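Local coordinates for protein thioredoxin reductase (PDB 5UWY) that probably catalyses the NADPH-dependent reduction of thioredoxin, passing electrons through a bound FAD and a redox-active disulfide, at residues 6-11 and 29-34; 147-152 and 233-238; 170-175 and 200-205. One frame throughout, in Å; residues are numbered along the deposited sequence.

Contact 1: residues 6-11 and 29-34; sequences DTLIIG and SVAIIE. With FAD (flavin-adenine dinucleotide), chain B.
Leu8 leans across toward Ile33 and Ala31, its CD2 branch lying 3.4 Å from Ile33 CD1, while the same methyl rests on the CB of Ala31. The first torsion of Leu8 (chi1 -74°) sets CG beside its own backbone N, and from there CD2 turns to the neighbouring strand. Ile10 shares this face, running alongside Ile33 and pointing the same way. On the other face, Ile9 CD1 crosses Val30 CG1 at 3.8 Å, and both residues press on alanines of helix 14-25, which joins the two strands in a right-handed beta-alpha-beta unit of Rossmann type.

Between these faces runs a regular parallel ladder: Thr7 N, Ile9 N and Gly11 N donate to Ser29 O, Ala31 O and Ile33 O, and Ala31 N and Ile33 N answer to Thr7 O and Ile9 O. At the ladder's start, Asp6 OD2 is gripped twice. Ser29 N reaches Asp6 OD2 on the anti side at 2.7 Å, tilted from the carboxylate plane; Ser29 OG meets Asp6 OD2 from well above that plane at 3.2 Å, on the same face.

At the other end, Glu34 takes both adenosine ribose hydroxyls of FAD, O3B on OE1 and O2B on OE2, and OE1 also receives Ser12 N. Glu34 is poorly ordered and its distances to O3B and O2B are doubtful; the pairing itself, hydroxyls and an amide N-H turned to one carboxylate, would favour an ionised Glu34.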
ATOM      1  N   ASP A   6      -8.273 -21.847   5.738  1.00 29.86           N
ATOM      2  CA  ASP A   6      -7.614 -21.431   4.507  1.00 39.38           C
ATOM      3  C   ASP A   6      -6.419 -20.544   4.821  1.00 35.14           C
ATOM      4  O   ASP A   6      -5.346 -20.698   4.228  1.00 25.20           O
ATOM      5  CB  ASP A   6      -8.599 -20.700   3.597  1.00 48.30           C
ATOM      6  CG  ASP A   6      -9.607 -21.632   2.957  1.00 54.92           C
ATOM      7  OD1 ASP A   6      -9.242 -22.788   2.661  1.00 57.38           O
ATOM      8  OD2 ASP A   6     -10.765 -21.206   2.748  1.00 51.23           O
ATOM      9  N   THR A   7      -6.581 -19.620   5.767  1.00 27.55           N
ATOM     10  CA  THR A   7      -5.510 -18.700   6.124  1.00 30.77           C
ATOM     11  C   THR A   7      -5.571 -18.356   7.600  1.00 36.01           C
ATOM     12  O   THR A   7      -6.634 -17.991   8.124  1.00 51.86           O
ATOM     13  CB  THR A   7      -5.590 -17.408   5.309  1.00 35.96           C
ATOM     14  OG1 THR A   7      -5.851 -17.720   3.938  1.00 55.45           O
ATOM     15  CG2 THR A   7      -4.286 -16.644   5.416  1.00 31.07           C
ATOM     16  N   LEU A   8      -4.423 -18.439   8.260  1.00 35.76           N
ATOM     17  CA  LEU A   8      -4.270 -17.832   9.572  1.00 45.58           C
ATOM     18  C   LEU A   8      -3.268 -16.691   9.458  1.00 45.28           C
ATOM     19  O   LEU A   8      -2.216 -16.838   8.822  1.00 34.17           O
ATOM     20  CB  LEU A   8      -3.819 -18.841  10.629  1.00 42.35           C
ATOM     21  CG  LEU A   8      -4.900 -19.829  11.081  1.00 51.64           C
ATOM     22  CD1 LEU A   8      -4.296 -21.155  11.575  1.00 50.04           C
ATOM     23  CD2 LEU A   8      -5.852 -19.216  12.089  1.00 65.20           C
ATOM     24  N   ILE A   9      -3.608 -15.553  10.057  1.00 29.84           N
ATOM     25  CA  ILE A   9      -2.777 -14.357  10.025  1.00 31.05           C
ATOM     26  C   ILE A   9      -2.300 -14.073  11.440  1.00 30.66           C
ATOM     27  O   ILE A   9      -3.112 -13.858  12.352  1.00 36.21           O
ATOM     28  CB  ILE A   9      -3.540 -13.159   9.443  1.00 36.67           C
ATOM     29  CG1 ILE A   9      -3.931 -13.446   7.995  1.00 31.15           C
ATOM     30  CG2 ILE A   9      -2.698 -11.897   9.533  1.00 42.64           C
ATOM     31  CD1 ILE A   9      -5.166 -12.729   7.554  1.00 27.27           C
ATOM     32  N   ILE A  10      -0.982 -14.082  11.624  1.00 30.29           N
ATOM     33  CA  ILE A  10      -0.367 -13.814  12.918  1.00 43.45           C
ATOM     34  C   ILE A  10      -0.169 -12.305  13.013  1.00 42.31           C
ATOM     35  O   ILE A  10       0.737 -11.745  12.398  1.00 33.17           O
ATOM     36  CB  ILE A  10       0.952 -14.570  13.085  1.00 31.97           C
ATOM     37  CG1 ILE A  10       0.846 -15.982  12.506  1.00 31.64           C
ATOM     38  CG2 ILE A  10       1.349 -14.620  14.543  1.00 34.28           C
ATOM     39  CD1 ILE A  10      -0.140 -16.867  13.221  1.00 33.54           C
ATOM     40  N   GLY A  11      -1.026 -11.643  13.787  1.00 38.45           N
ATOM     41  CA  GLY A  11      -0.913 -10.210  13.970  1.00 40.26           C
ATOM     42  C   GLY A  11      -2.121  -9.441  13.477  1.00 33.78           C
ATOM     43  O   GLY A  11      -2.700  -9.787  12.442  1.00 31.67           O
ATOM     44  N   SER A  29     -11.595 -19.218   4.439  1.00 43.83           N
ATOM     45  CA  SER A  29     -11.584 -19.331   5.895  1.00 43.23           C
ATOM     46  C   SER A  29     -10.387 -18.566   6.447  1.00 41.04           C
ATOM     47  O   SER A  29      -9.235 -18.944   6.209  1.00 39.52           O
ATOM     48  CB  SER A  29     -11.536 -20.798   6.308  1.00 38.27           C
ATOM     49  OG  SER A  29     -12.355 -21.584   5.459  1.00 63.94           O
ATOM     50  N   VAL A  30     -10.652 -17.491   7.183  1.00 35.90           N
ATOM     51  CA  VAL A  30      -9.611 -16.589   7.658  1.00 34.91           C
ATOM     52  C   VAL A  30      -9.750 -16.413   9.162  1.00 42.67           C
ATOM     53  O   VAL A  30     -10.846 -16.128   9.665  1.00 56.71           O
ATOM     54  CB  VAL A  30      -9.678 -15.220   6.956  1.00 30.88           C
ATOM     55  CG1 VAL A  30      -8.621 -14.288   7.525  1.00 30.36           C
ATOM     56  CG2 VAL A  30      -9.512 -15.387   5.456  1.00 29.00           C
ATOM     57  N   ALA A  31      -8.640 -16.566   9.877  1.00 34.01           N
ATOM     58  CA  ALA A  31      -8.636 -16.220  11.290  1.00 42.31           C
ATOM     59  C   ALA A  31      -7.362 -15.461  11.617  1.00 43.81           C
ATOM     60  O   ALA A  31      -6.295 -15.764  11.078  1.00 45.66           O
ATOM     61  CB  ALA A  31      -8.765 -17.460  12.178  1.00 39.31           C
ATOM     62  N   ILE A  32      -7.484 -14.464  12.488  1.00 40.02           N
ATOM     63  CA  ILE A  32      -6.342 -13.690  12.965  1.00 43.55           C
ATOM     64  C   ILE A  32      -6.045 -14.108  14.396  1.00 40.47           C
ATOM     65  O   ILE A  32      -6.932 -14.050  15.254  1.00 44.22           O
ATOM     66  CB  ILE A  32      -6.618 -12.178  12.893  1.00 41.54           C
ATOM     67  CG1 ILE A  32      -7.004 -11.753  11.476  1.00 38.38           C
ATOM     68  CG2 ILE A  32      -5.410 -11.393  13.382  1.00 35.17           C
ATOM     69  CD1 ILE A  32      -7.475 -10.314  11.392  1.00 36.76           C
ATOM     70  N   ILE A  33      -4.808 -14.521  14.666  1.00 37.67           N
ATOM     71  CA  ILE A  33      -4.362 -14.754  16.039  1.00 53.22           C
ATOM     72  C   ILE A  33      -3.699 -13.473  16.523  1.00 47.05           C
ATOM     73  O   ILE A  33      -2.651 -13.070  16.003  1.00 48.68           O
ATOM     74  CB  ILE A  33      -3.395 -15.940  16.165  1.00 56.18           C
ATOM     75  CG1 ILE A  33      -4.108 -17.282  15.949  1.00 42.93           C
ATOM     76  CG2 ILE A  33      -2.746 -15.913  17.559  1.00 62.50           C
ATOM     77  CD1 ILE A  33      -3.969 -17.843  14.560  1.00 38.44           C
ATOM     78  N   GLU A  34      -4.297 -12.829  17.526  1.00 42.36           N
ATOM     79  CA  GLU A  34      -3.782 -11.564  18.030  1.00 51.07           C
ATOM     80  C   GLU A  34      -3.593 -11.603  19.536  1.00 58.21           C
ATOM     81  O   GLU A  34      -4.506 -11.978  20.279  1.00 55.44           O
ATOM     82  CB  GLU A  34      -4.686 -10.379  17.683  1.00 60.89           C
ATOM     83  CG  GLU A  34      -3.987  -9.037  17.881  1.00 78.22           C
ATOM     84  CD  GLU A  34      -2.493  -9.094  17.567  1.00 93.32           C
ATOM     85  OE1 GLU A  34      -2.091  -8.661  16.463  1.00 96.11           O
ATOM     86  OE2 GLU A  34      -1.713  -9.488  18.461  1.00104.07           O
TER
HETATM   87  PA  FAD B 401       2.235  -3.952  13.772  1.00 80.49           P
HETATM   88  O1A FAD B 401       1.008  -3.119  13.687  1.00 81.20           O
HETATM   89  O2A FAD B 401       3.353  -3.424  14.677  1.00 70.56           O
HETATM   90  O5B FAD B 401       1.896  -5.398  14.241  1.00 80.47           O
HETATM   91  C5B FAD B 401       2.035  -5.782  15.624  1.00 82.82           C
HETATM   92  C4B FAD B 401       0.933  -6.736  15.992  1.00 83.00           C
HETATM   93  O4B FAD B 401       1.471  -8.078  16.075  1.00 83.74           O
HETATM   94  C3B FAD B 401       0.258  -6.448  17.336  1.00 82.40           C
HETATM   95  O3B FAD B 401      -1.162  -6.499  17.228  1.00 84.03           O
HETATM   96  C2B FAD B 401       0.817  -7.543  18.249  1.00 80.80           C
HETATM   97  O2B FAD B 401      -0.114  -7.879  19.273  1.00 76.36           O
HETATM   98  C1B FAD B 401       0.984  -8.683  17.248  1.00 83.60           C
HETATM   99  N9A FAD B 401       1.910  -9.738  17.660  1.00 77.78           N
HETATM  100  C8A FAD B 401       3.277  -9.673  17.750  1.00 79.78           C
HETATM  101  N7A FAD B 401       3.846 -10.787  18.149  1.00 82.94           N
HETATM  102  C5A FAD B 401       2.775 -11.646  18.330  1.00 78.94           C
HETATM  103  C6A FAD B 401       2.702 -12.992  18.746  1.00 67.92           C
HETATM  104  N6A FAD B 401       3.768 -13.727  19.066  1.00 63.97           N
HETATM  105  N1A FAD B 401       1.473 -13.555  18.822  1.00 63.94           N
HETATM  106  C2A FAD B 401       0.405 -12.822  18.503  1.00 63.42           C
HETATM  107  N3A FAD B 401       0.355 -11.552  18.098  1.00 69.04           N
HETATM  108  C4A FAD B 401       1.581 -11.020  18.034  1.00 76.45           C
HETATM  109  N1  FAD B 401       2.294   4.953  11.071  1.00108.00           N
HETATM  110  C2  FAD B 401       1.947   5.887  10.137  1.00 96.75           C
HETATM  111  O2  FAD B 401       1.497   5.564   9.030  1.00 84.60           O
HETATM  112  N3  FAD B 401       2.093   7.232  10.427  1.00 94.67           N
HETATM  113  C4  FAD B 401       2.578   7.762  11.604  1.00 95.24           C
HETATM  114  O4  FAD B 401       2.662   8.981  11.746  1.00 94.45           O
HETATM  115  C4X FAD B 401       2.949   6.763  12.589  1.00104.15           C
HETATM  116  N5  FAD B 401       3.419   7.176  13.732  1.00105.56           N
HETATM  117  C5X FAD B 401       3.776   6.225  14.672  1.00 96.36           C
HETATM  118  C6  FAD B 401       4.279   6.655  15.898  1.00 85.78           C
HETATM  119  C7  FAD B 401       4.651   5.744  16.880  1.00 82.50           C
HETATM  120  C7M FAD B 401       5.191   6.248  18.192  1.00 67.62           C
HETATM  121  C8  FAD B 401       4.517   4.367  16.633  1.00 94.12           C
HETATM  122  C8M FAD B 401       4.910   3.353  17.675  1.00 91.37           C
HETATM  123  C9  FAD B 401       4.015   3.933  15.409  1.00 99.70           C
HETATM  124  C9A FAD B 401       3.644   4.848  14.429  1.00 99.41           C
HETATM  125  N10 FAD B 401       3.146   4.443  13.171  1.00 99.92           N
HETATM  126  C10 FAD B 401       2.774   5.380  12.231  1.00107.03           C
HETATM  127  C1' FAD B 401       2.946   3.016  12.864  1.00 89.55           C
HETATM  128  C2' FAD B 401       4.037   2.406  11.991  1.00 82.94           C
HETATM  129  O2' FAD B 401       3.759   2.619  10.606  1.00 84.75           O
HETATM  130  C3' FAD B 401       4.097   0.899  12.249  1.00 78.54           C
HETATM  131  O3' FAD B 401       5.329   0.421  11.726  1.00 69.64           O
HETATM  132  C4' FAD B 401       2.953   0.066  11.658  1.00 68.91           C
HETATM  133  O4' FAD B 401       1.773   0.246  12.442  1.00 56.51           O
HETATM  134  C5' FAD B 401       3.297  -1.409  11.591  1.00 64.35           C
HETATM  135  O5' FAD B 401       2.179  -2.140  11.040  1.00 57.59           O
HETATM  136  P   FAD B 401       2.202  -3.717  10.942  1.00 33.30           P
HETATM  137  O1P FAD B 401       3.174  -4.138   9.837  1.00 37.43           O
HETATM  138  O2P FAD B 401       0.848  -4.309  10.797  1.00 22.59           O
HETATM  139  O3P FAD B 401       2.848  -4.165  12.325  1.00 60.77           O

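Contact 2: residues 147-152 and 233-238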
ATOM      1  N   LEU A 147      14.977  17.544  19.818  1.00 54.17           N
ATOM      2  CA  LEU A 147      16.140  16.822  20.310  1.00 60.08           C
ATOM      3  C   LEU A 147      16.155  15.442  19.670  1.00 58.82           C
ATOM      4  O   LEU A 147      15.136  14.749  19.674  1.00 55.56           O
ATOM      5  CB  LEU A 147      16.101  16.704  21.838  1.00 52.53           C
ATOM      6  CG  LEU A 147      17.273  15.989  22.507  1.00 51.90           C
ATOM      7  CD1 LEU A 147      18.494  16.884  22.492  1.00 52.56           C
ATOM      8  CD2 LEU A 147      16.920  15.577  23.928  1.00 52.01           C
ATOM      9  N   VAL A 148      17.295  15.049  19.111  1.00 48.98           N
ATOM     10  CA  VAL A 148      17.458  13.744  18.478  1.00 48.09           C
ATOM     11  C   VAL A 148      18.451  12.941  19.303  1.00 48.63           C
ATOM     12  O   VAL A 148      19.545  13.428  19.610  1.00 49.69           O
ATOM     13  CB  VAL A 148      17.927  13.879  17.019  1.00 50.14           C
ATOM     14  CG1 VAL A 148      18.686  12.632  16.576  1.00 47.43           C
ATOM     15  CG2 VAL A 148      16.741  14.135  16.103  1.00 55.98           C
ATOM     16  N   VAL A 149      18.080  11.719  19.670  1.00 49.03           N
ATOM     17  CA  VAL A 149      18.945  10.878  20.493  1.00 48.53           C
ATOM     18  C   VAL A 149      19.613   9.828  19.613  1.00 53.92           C
ATOM     19  O   VAL A 149      18.935   9.092  18.884  1.00 61.23           O
ATOM     20  CB  VAL A 149      18.163  10.218  21.639  1.00 48.38           C
ATOM     21  CG1 VAL A 149      19.120   9.486  22.559  1.00 56.69           C
ATOM     22  CG2 VAL A 149      17.362  11.257  22.401  1.00 48.81           C
ATOM     23  N   GLY A 150      20.935   9.756  19.684  1.00 48.86           N
ATOM     24  CA  GLY A 150      21.709   8.781  18.940  1.00 48.60           C
ATOM     25  C   GLY A 150      22.917   9.406  18.269  1.00 49.37           C
ATOM     26  O   GLY A 150      23.114  10.619  18.264  1.00 50.79           O
ATOM     27  N   GLY A 151      23.731   8.530  17.682  1.00 53.07           N
ATOM     28  CA  GLY A 151      24.942   8.959  17.010  1.00 50.10           C
ATOM     29  C   GLY A 151      25.318   8.117  15.806  1.00 49.53           C
ATOM     30  O   GLY A 151      26.436   8.224  15.292  1.00 55.44           O
ATOM     31  N   GLY A 152      24.398   7.271  15.349  1.00 48.34           N
ATOM     32  CA  GLY A 152      24.608   6.473  14.160  1.00 47.78           C
ATOM     33  C   GLY A 152      24.057   7.149  12.918  1.00 52.56           C
ATOM     34  O   GLY A 152      23.762   8.345  12.898  1.00 52.94           O
ATOM     35  N   VAL A 233      11.106  15.476  21.109  1.00 54.13           N
ATOM     36  CA  VAL A 233      12.229  14.553  21.162  1.00 58.43           C
ATOM     37  C   VAL A 233      11.933  13.382  20.230  1.00 53.39           C
ATOM     38  O   VAL A 233      10.802  12.875  20.189  1.00 52.43           O
ATOM     39  CB  VAL A 233      12.534  14.095  22.608  1.00 61.71           C
ATOM     40  CG1 VAL A 233      11.657  12.943  23.033  1.00 54.40           C
ATOM     41  CG2 VAL A 233      14.028  13.747  22.763  1.00 55.86           C
ATOM     42  N   PHE A 234      12.924  13.030  19.413  1.00 64.96           N
ATOM     43  CA  PHE A 234      12.884  11.894  18.510  1.00 52.06           C
ATOM     44  C   PHE A 234      14.069  10.987  18.814  1.00 52.36           C
ATOM     45  O   PHE A 234      15.223  11.436  18.842  1.00 53.04           O
ATOM     46  CB  PHE A 234      12.869  12.347  17.033  1.00 51.54           C
ATOM     47  CG  PHE A 234      11.670  13.189  16.659  1.00 51.23           C
ATOM     48  CD1 PHE A 234      11.558  14.498  17.091  1.00 54.53           C
ATOM     49  CD2 PHE A 234      10.630  12.644  15.916  1.00 50.30           C
ATOM     50  CE1 PHE A 234      10.443  15.267  16.765  1.00 61.57           C
ATOM     51  CE2 PHE A 234       9.510  13.412  15.589  1.00 50.05           C
ATOM     52  CZ  PHE A 234       9.418  14.723  16.011  1.00 50.70           C
ATOM     53  N   ILE A 235      13.758   9.730  19.107  1.00 51.92           N
ATOM     54  CA  ILE A 235      14.725   8.729  19.519  1.00 52.18           C
ATOM     55  C   ILE A 235      14.682   7.594  18.520  1.00 65.02           C
ATOM     56  O   ILE A 235      13.608   7.071  18.199  1.00 70.97           O
ATOM     57  CB  ILE A 235      14.434   8.184  20.926  1.00 56.33           C
ATOM     58  CG1 ILE A 235      14.171   9.326  21.896  1.00 56.06           C
ATOM     59  CG2 ILE A 235      15.594   7.294  21.411  1.00 64.32           C
ATOM     60  CD1 ILE A 235      13.265   8.939  23.043  1.00 53.64           C
ATOM     61  N   TYR A 236      15.848   7.222  18.027  1.00 67.52           N
ATOM     62  CA  TYR A 236      16.009   5.985  17.281  1.00 76.15           C
ATOM     63  C   TYR A 236      17.184   5.213  17.855  1.00 78.46           C
ATOM     64  O   TYR A 236      18.321   5.691  17.812  1.00 75.75           O
ATOM     65  CB  TYR A 236      16.199   6.204  15.783  1.00 87.72           C
ATOM     66  CG  TYR A 236      15.515   5.037  15.118  1.00 91.77           C
ATOM     67  CD1 TYR A 236      16.186   4.135  14.315  1.00 85.66           C
ATOM     68  CD2 TYR A 236      14.201   4.789  15.404  1.00 89.77           C
ATOM     69  CE1 TYR A 236      15.514   3.023  13.741  1.00 83.61           C
ATOM     70  CE2 TYR A 236      13.531   3.718  14.859  1.00 85.65           C
ATOM     71  CZ  TYR A 236      14.181   2.853  14.042  1.00 89.66           C
ATOM     72  OH  TYR A 236      13.421   1.809  13.534  1.00 93.04           O
ATOM     73  N   VAL A 237      16.906   4.039  18.420  1.00 75.95           N
ATOM     74  CA  VAL A 237      17.933   3.185  18.990  1.00 71.66           C
ATOM     75  C   VAL A 237      17.991   1.820  18.333  1.00 65.00           C
ATOM     76  O   VAL A 237      18.700   0.945  18.818  1.00 70.73           O
ATOM     77  CB  VAL A 237      17.733   3.047  20.513  1.00 68.12           C
ATOM     78  CG1 VAL A 237      18.284   4.264  21.228  1.00 65.08           C
ATOM     79  CG2 VAL A 237      16.264   2.881  20.837  1.00 66.16           C
ATOM     80  N   GLY A 238      17.280   1.620  17.230  1.00 59.66           N
ATOM     81  CA  GLY A 238      17.062   0.316  16.648  1.00 54.45           C
ATOM     82  C   GLY A 238      15.624  -0.145  16.825  1.00 52.23           C
ATOM     83  O   GLY A 238      14.822   0.468  17.531  1.00 57.76           O
TER
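Leu147 and Val233 lie side by side and point the same way, Leu147 CD2 resting 3.6 Å from Val233 CG2. One step on, Val149 repeats this with Ile235: its CG2 branch sits 3.8 Å from Ile235 CG1 and also looks back to Val233 CG2, so the four side chains form one continuous apolar face. Val149 CG2 occupies that place because it stands beside its own backbone N (chi1 -173° for the other branch, CG1). On the other face the meeting is looser, Val148 CG2 coming 4.4 Å from Phe234 CB.

Two backbone bonds tie the strands in parallel. Phe234 N donates to Leu147 O at 2.8 Å, almost straight, and Val149 N donates to Phe234 O at 3.0 Å, in the carbonyl plane. Leu147 O also lies at the edge of the Phe234 ring, near its plane.

Around this first shell, Phe141 meets the Phe234 ring edge-to-face and Leu162 of helix 153-162 touches it, while Val130 packs on Val233 and Ile235. Val148 rests on Ala155 of the same helix, and Leu117 adds to the Val149 and Ile235 side.

Beyond the strand ends the two segments separate. Gly150 has a backbone conformation (phi 134°) that calls for glycine, and Gly152 is the N-cap of helix 153-162, in a GxGxxA pattern consistent with a Rossmann-type NADPH site. A phosphate ion, probably from the crystallisation medium, lies about 6 Å from the Tyr236 side chain. An apolar parallel strand pair thus leads into a glycine turn whose chemistry would suit an anionic dinucleotide.

Contact 3: residues 170-175 and 200-205; sequences TVVHRR and SVVKEI
Val172 and Val202 make the inner, buried part of this contact, their CG2 methyls 4.2 Å apart. Leu147, Val149 and Ile217 crowd in on Val172, and Val119 touches Val202, so this corner belongs to the apolar interior. Next to it the backbones join: Ser200 N donates to His173 O at 3.0 Å with a nearly straight N-H (175°), yet the donor stands well above the carbonyl plane (39°). The hydroxyl of Ser200 turns instead to Trp198 O.

Here two sheets of what is probably the NADPH-binding half meet. Strand 168-172 runs in the parallel Rossmann-type sheet, and as it gives way to loop it touches the start of strand 200-207, an outermost strand of the three-stranded antiparallel sheet that also carries a classic beta bulge where Lys203 and Glu204 both face Leu216.

The outer side is open to solvent, though not for want of touch. Arg174 crosses Val201 at a slant, its CB 3.6 Å from Val201 CG2; with CG between the backbone N and the carbonyl carbon (chi1 43°) and a bend at chi3, the chain folds over so that one guanidinium face, toward its rim, lies on the same methyl. Arg174 is solvent-exposed and also touches a crystal neighbour.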
ATOM      1  N   THR A 170      19.043  19.710  17.772  1.00 54.71           N
ATOM      2  CA  THR A 170      20.251  19.347  18.494  1.00 58.66           C
ATOM      3  C   THR A 170      20.205  17.851  18.748  1.00 56.52           C
ATOM      4  O   THR A 170      19.152  17.312  19.100  1.00 51.41           O
ATOM      5  CB  THR A 170      20.344  20.096  19.827  1.00 61.10           C
ATOM      6  OG1 THR A 170      19.299  19.630  20.690  1.00 73.30           O
ATOM      7  CG2 THR A 170      20.164  21.591  19.624  1.00 55.32           C
ATOM      8  N   VAL A 171      21.326  17.160  18.556  1.00 60.64           N
ATOM      9  CA  VAL A 171      21.368  15.728  18.832  1.00 57.03           C
ATOM     10  C   VAL A 171      22.229  15.506  20.067  1.00 56.05           C
ATOM     11  O   VAL A 171      23.268  16.154  20.239  1.00 54.56           O
ATOM     12  CB  VAL A 171      21.884  14.893  17.638  1.00 51.11           C
ATOM     13  CG1 VAL A 171      21.265  15.348  16.337  1.00 51.06           C
ATOM     14  CG2 VAL A 171      23.428  14.710  17.601  1.00 52.99           C
ATOM     15  N   VAL A 172      21.783  14.624  20.915  1.00 54.99           N
ATOM     16  CA  VAL A 172      22.565  14.154  22.047  1.00 53.51           C
ATOM     17  C   VAL A 172      23.279  12.878  21.642  1.00 60.91           C
ATOM     18  O   VAL A 172      22.789  12.099  20.820  1.00 59.22           O
ATOM     19  CB  VAL A 172      21.663  13.912  23.269  1.00 53.45           C
ATOM     20  CG1 VAL A 172      21.402  15.214  23.986  1.00 60.23           C
ATOM     21  CG2 VAL A 172      20.372  13.270  22.829  1.00 57.93           C
ATOM     22  N   HIS A 173      24.455  12.665  22.217  1.00 59.65           N
ATOM     23  CA  HIS A 173      25.134  11.388  22.089  1.00 66.07           C
ATOM     24  C   HIS A 173      26.137  11.252  23.225  1.00 77.22           C
ATOM     25  O   HIS A 173      26.771  12.228  23.625  1.00 87.10           O
ATOM     26  CB  HIS A 173      25.832  11.242  20.740  1.00 55.91           C
ATOM     27  CG  HIS A 173      26.381   9.873  20.514  1.00 63.35           C
ATOM     28  ND1 HIS A 173      27.538   9.637  19.806  1.00 59.31           N
ATOM     29  CD2 HIS A 173      25.934   8.664  20.925  1.00 65.50           C
ATOM     30  CE1 HIS A 173      27.764   8.337  19.768  1.00 61.56           C
ATOM     31  NE2 HIS A 173      26.810   7.724  20.445  1.00 68.26           N
ATOM     32  N   ARG A 174      26.265  10.033  23.749  1.00 74.69           N
ATOM     33  CA  ARG A 174      27.095   9.732  24.913  1.00 77.84           C
ATOM     34  C   ARG A 174      28.590   9.659  24.593  1.00 80.58           C
ATOM     35  O   ARG A 174      29.350   9.088  25.386  1.00 95.16           O
ATOM     36  CB  ARG A 174      26.639   8.418  25.559  1.00 75.22           C
ATOM     37  CG  ARG A 174      26.334   7.311  24.556  1.00 71.41           C
ATOM     38  CD  ARG A 174      26.303   5.953  25.235  1.00 80.71           C
ATOM     39  NE  ARG A 174      24.958   5.597  25.676  1.00 87.43           N
ATOM     40  CZ  ARG A 174      24.621   5.404  26.945  1.00 91.34           C
ATOM     41  NH1 ARG A 174      23.374   5.081  27.264  1.00 99.05           N
ATOM     42  NH2 ARG A 174      25.533   5.547  27.897  1.00 80.83           N
ATOM     43  N   ARG A 175      29.033  10.210  23.465  1.00 69.32           N
ATOM     44  CA  ARG A 175      30.436  10.160  23.088  1.00 70.89           C
ATOM     45  C   ARG A 175      30.835  11.471  22.425  1.00 76.96           C
ATOM     46  O   ARG A 175      29.998  12.328  22.137  1.00 68.62           O
ATOM     47  CB  ARG A 175      30.717   8.974  22.160  1.00 57.99           C
ATOM     48  CG  ARG A 175      30.643   7.632  22.858  1.00 57.72           C
ATOM     49  CD  ARG A 175      31.979   7.258  23.452  1.00 59.31           C
ATOM     50  NE  ARG A 175      32.600   6.194  22.680  1.00 58.96           N
ATOM     51  CZ  ARG A 175      33.729   6.330  21.999  1.00 61.58           C
ATOM     52  NH1 ARG A 175      34.212   5.304  21.321  1.00 59.44           N
ATOM     53  NH2 ARG A 175      34.377   7.489  21.998  1.00 63.92           N
ATOM     54  N   SER A 200      27.013  13.143  26.446  1.00 82.04           N
ATOM     55  CA  SER A 200      25.832  13.395  27.257  1.00 64.89           C
ATOM     56  C   SER A 200      24.784  12.321  27.004  1.00 57.63           C
ATOM     57  O   SER A 200      24.763  11.675  25.955  1.00 65.35           O
ATOM     58  CB  SER A 200      25.246  14.783  26.975  1.00 61.37           C
ATOM     59  OG  SER A 200      26.244  15.784  27.083  1.00 71.01           O
ATOM     60  N   VAL A 201      23.906  12.148  27.989  1.00 57.55           N
ATOM     61  CA  VAL A 201      22.832  11.165  27.948  1.00 61.37           C
ATOM     62  C   VAL A 201      21.556  11.838  28.431  1.00 62.10           C
ATOM     63  O   VAL A 201      21.592  12.660  29.355  1.00 75.01           O
ATOM     64  CB  VAL A 201      23.169   9.926  28.812  1.00 66.18           C
ATOM     65  CG1 VAL A 201      21.915   9.134  29.165  1.00 64.47           C
ATOM     66  CG2 VAL A 201      24.171   9.036  28.097  1.00 67.03           C
ATOM     67  N   VAL A 202      20.432  11.514  27.789  1.00 54.39           N
ATOM     68  CA  VAL A 202      19.141  11.987  28.270  1.00 54.11           C
ATOM     69  C   VAL A 202      18.887  11.422  29.660  1.00 54.74           C
ATOM     70  O   VAL A 202      18.941  10.204  29.875  1.00 54.36           O
ATOM     71  CB  VAL A 202      18.026  11.591  27.289  1.00 55.78           C
ATOM     72  CG1 VAL A 202      16.697  11.433  28.017  1.00 56.55           C
ATOM     73  CG2 VAL A 202      17.904  12.619  26.174  1.00 53.71           C
ATOM     74  N   LYS A 203      18.621  12.310  30.616  1.00 55.80           N
ATOM     75  CA  LYS A 203      18.303  11.871  31.969  1.00 62.97           C
ATOM     76  C   LYS A 203      16.800  11.714  32.169  1.00 59.50           C
ATOM     77  O   LYS A 203      16.344  10.657  32.620  1.00 55.25           O
ATOM     78  CB  LYS A 203      18.878  12.846  33.004  1.00 58.34           C
ATOM     79  N   GLU A 204      16.013  12.739  31.836  1.00 59.53           N
ATOM     80  CA  GLU A 204      14.574  12.593  32.036  1.00 54.70           C
ATOM     81  C   GLU A 204      13.814  13.567  31.147  1.00 59.05           C
ATOM     82  O   GLU A 204      14.259  14.691  30.935  1.00 60.24           O
ATOM     83  CB  GLU A 204      14.193  12.814  33.506  1.00 55.88           C
ATOM     84  N   ILE A 205      12.659  13.135  30.650  1.00 52.88           N
ATOM     85  CA  ILE A 205      11.820  13.955  29.783  1.00 52.25           C
ATOM     86  C   ILE A 205      10.679  14.534  30.608  1.00 59.76           C
ATOM     87  O   ILE A 205      10.002  13.806  31.343  1.00 69.25           O
ATOM     88  CB  ILE A 205      11.286  13.146  28.590  1.00 58.93           C
ATOM     89  CG1 ILE A 205      12.445  12.509  27.822  1.00 53.93           C
ATOM     90  CG2 ILE A 205      10.474  14.035  27.670  1.00 64.78           C
ATOM     91  CD1 ILE A 205      12.004  11.662  26.649  1.00 49.02           C
TER

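Contacts 2 and 3 belong together: their centres are 9 Å apart, and strands 145-149 and 168-172 are neighbours in one parallel sheet, linked by probable hydrogen bonds from Val148 N to Thr170 O and from Val172 N to Val148 O, each 2.9 Å. Contact 1 sits in the other, FAD-binding Rossmann-type sheet, on the opposite side of the chain's centre. Its centre is 35 Å from that of contact 2 and 42 Å from that of contact 3, with nearest atoms about 19 Å and 27 Å away. FAD spans part of this gap: its adenosine ribose meets contact 1, while the Tyr236 side chain of contact 2 lies about 8 Å from the cofactor.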